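PDB 4ZOY: Sqt1 from Chaetomium thermophilum, which probably acts as a dedicated WD40-repeat chaperone that captures a nascent ribosomal protein during translation, in the course of ribosome biogenesis. Local coordinates for residues A146-P151 and G196-D201. Numbering follows the deposited sequence.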
loop_
_atom_site.group_PDB
_atom_site.type_symbol
_atom_site.label_atom_id
_atom_site.label_comp_id
_atom_site.label_asym_id
_atom_site.label_seq_id
_atom_site.Cartn_x
_atom_site.Cartn_y
_atom_site.Cartn_z
ATOM N N ALA A 146 6.109 -2.584 -4.367
ATOM C CA ALA A 146 5.797 -3.550 -3.315
ATOM C C ALA A 146 7.015 -4.418 -3.056
ATOM O O ALA A 146 7.480 -5.104 -3.972
ATOM C CB ALA A 146 4.595 -4.415 -3.706
ATOM N N PRO A 147 7.556 -4.376 -1.834
ATOM C CA PRO A 147 8.707 -5.233 -1.541
ATOM C C PRO A 147 8.272 -6.686 -1.386
ATOM O O PRO A 147 7.198 -6.974 -0.862
ATOM C CB PRO A 147 9.248 -4.663 -0.224
ATOM C CG PRO A 147 8.022 -4.082 0.452
ATOM C CD PRO A 147 7.187 -3.522 -0.687
ATOM N N CYS A 148 9.119 -7.595 -1.846
ATOM C CA CYS A 148 8.866 -9.014 -1.747
ATOM C C CYS A 148 9.024 -9.507 -0.311
ATOM O O CYS A 148 10.073 -9.314 0.280
ATOM C CB CYS A 148 9.837 -9.708 -2.658
ATOM S SG CYS A 148 9.612 -11.519 -2.669
ATOM N N PRO A 149 7.992 -10.160 0.250
ATOM C CA PRO A 149 8.113 -10.669 1.622
ATOM C C PRO A 149 8.781 -12.050 1.750
ATOM O O PRO A 149 8.871 -12.552 2.876
ATOM C CB PRO A 149 6.653 -10.767 2.081
ATOM C CG PRO A 149 5.913 -11.110 0.816
ATOM C CD PRO A 149 6.634 -10.336 -0.291
ATOM N N SER A 150 9.209 -12.665 0.650
ATOM C CA SER A 150 9.883 -13.979 0.742
ATOM C C SER A 150 11.201 -13.863 1.488
ATOM O O SER A 150 12.069 -13.091 1.089
ATOM C CB SER A 150 10.155 -14.571 -0.633
ATOM O OG SER A 150 10.933 -15.772 -0.492
ATOM N N PRO A 151 11.375 -14.659 2.550
ATOM C CA PRO A 151 12.674 -14.616 3.228
ATOM C C PRO A 151 13.780 -15.173 2.330
ATOM O O PRO A 151 14.954 -14.876 2.539
ATOM C CB PRO A 151 12.456 -15.495 4.461
ATOM C CG PRO A 151 11.371 -16.438 4.055
ATOM C CD PRO A 151 10.455 -15.637 3.161
ATOM N N GLY A 196 -0.508 -3.610 -6.981
ATOM C CA GLY A 196 0.126 -4.913 -6.866
ATOM C C GLY A 196 0.218 -5.374 -5.432
ATOM O O GLY A 196 0.310 -4.565 -4.511
ATOM N N ALA A 197 0.200 -6.690 -5.242
ATOM C CA ALA A 197 0.338 -7.284 -3.924
ATOM C C ALA A 197 0.981 -8.645 -4.037
ATOM O O ALA A 197 0.609 -9.456 -4.880
ATOM C CB ALA A 197 -1.016 -7.388 -3.229
ATOM N N TRP A 198 1.936 -8.899 -3.160
ATOM C CA TRP A 198 2.543 -10.222 -3.105
ATOM C C TRP A 198 1.712 -11.167 -2.268
ATOM O O TRP A 198 1.048 -10.747 -1.321
ATOM C CB TRP A 198 3.936 -10.148 -2.494
ATOM C CG TRP A 198 4.975 -9.396 -3.292
ATOM C CD1 TRP A 198 5.238 -8.052 -3.247
ATOM C CD2 TRP A 198 5.939 -9.962 -4.189
ATOM N NE1 TRP A 198 6.278 -7.741 -4.096
ATOM C CE2 TRP A 198 6.725 -8.899 -4.683
ATOM C CE3 TRP A 198 6.190 -11.261 -4.647
ATOM C CZ2 TRP A 198 7.763 -9.105 -5.597
ATOM C CZ3 TRP A 198 7.215 -11.459 -5.552
ATOM C CH2 TRP A 198 7.990 -10.388 -6.018
ATOM N N SER A 199 1.787 -12.456 -2.581
ATOM C CA SER A 199 1.336 -13.451 -1.619
ATOM C C SER A 199 2.263 -13.433 -0.394
ATOM O O SER A 199 3.422 -13.038 -0.503
ATOM C CB SER A 199 1.301 -14.846 -2.259
ATOM O OG SER A 199 2.594 -15.249 -2.723
ATOM N N PRO A 200 1.768 -13.862 0.772
ATOM C CA PRO A 200 2.595 -13.826 1.986
ATOM C C PRO A 200 3.900 -14.617 1.879
ATOM O O PRO A 200 4.878 -14.209 2.517
ATOM C CB PRO A 200 1.671 -14.430 3.052
ATOM C CG PRO A 200 0.289 -14.056 2.569
ATOM C CD PRO A 200 0.361 -14.198 1.071
ATOM N N ASP A 201 3.940 -15.688 1.090
ATOM C CA ASP A 201 5.202 -16.412 0.927
ATOM C C ASP A 201 6.128 -15.756 -0.101
ATOM O O ASP A 201 7.241 -16.223 -0.333
ATOM C CB ASP A 201 4.959 -17.891 0.566
ATOM C CG ASP A 201 4.273 -18.095 -0.776
ATOM O OD1 ASP A 201 4.108 -17.146 -1.568
ATOM O OD2 ASP A 201 3.887 -19.261 -1.054
HETATM O O HOH W 1 7.203 -14.891 3.452
HETATM O O HOH W 2 9.243 -17.813 -0.007
#
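The indole N-H of Trp-198 gives the one direct hydrogen bond between 146-151 and 196-201: NE1 lies 2.9 Å from the backbone O of Ala-146, with an N-H...O angle of 162°. The oxygen sits at the ring edge, in the indole plane, while the nitrogen stands well above the plane of the carbonyl. Tryptophan suits the place because its broad ring reaches from 193-198 to the neighbouring strand 142-147, offering Cys-148 a face and Ala-146 O an N-H at the edge. With CG anti to its own carbonyl carbon (chi1 -66°), the ring turns one face to Cys-148, whose CA rests over the five-membered ring as a CH-pi contact, 3.7 Å from the centroid. Its SG, turned anti to the backbone N, covers the six-membered ring 3.8 Å from that centroid; this polarisable sulfur also accepts a hydrogen bond from Ser-150 N, 3.5 Å from SG. Small Ala-146 leaves room for the ring, its CB meeting Trp-198 CD1, and the compact apolar ring of Pro-149 packs CD on Trp-198 CB (3.5 Å) and CG on Ser-199 O. Phe-220 touches both Cys-148 and Trp-198.

Farther along, water takes over. One molecule donates to Pro-149 O and Pro-200 O, another joins Ser-150 OG to Asp-201 O; OG is also hydrogen-bonded to Asp-152 N. In the turn at 199-201, Ser-199 OG hydrogen-bonds to Asp-201 OD1 (2.7 Å), which also accepts from Leu-203 N. The segments run 12° apart, each holding the end of a first strand, 142-147 or 193-198, and what follows: blade-to-blade packing near the central channel of a WD40 beta-propeller.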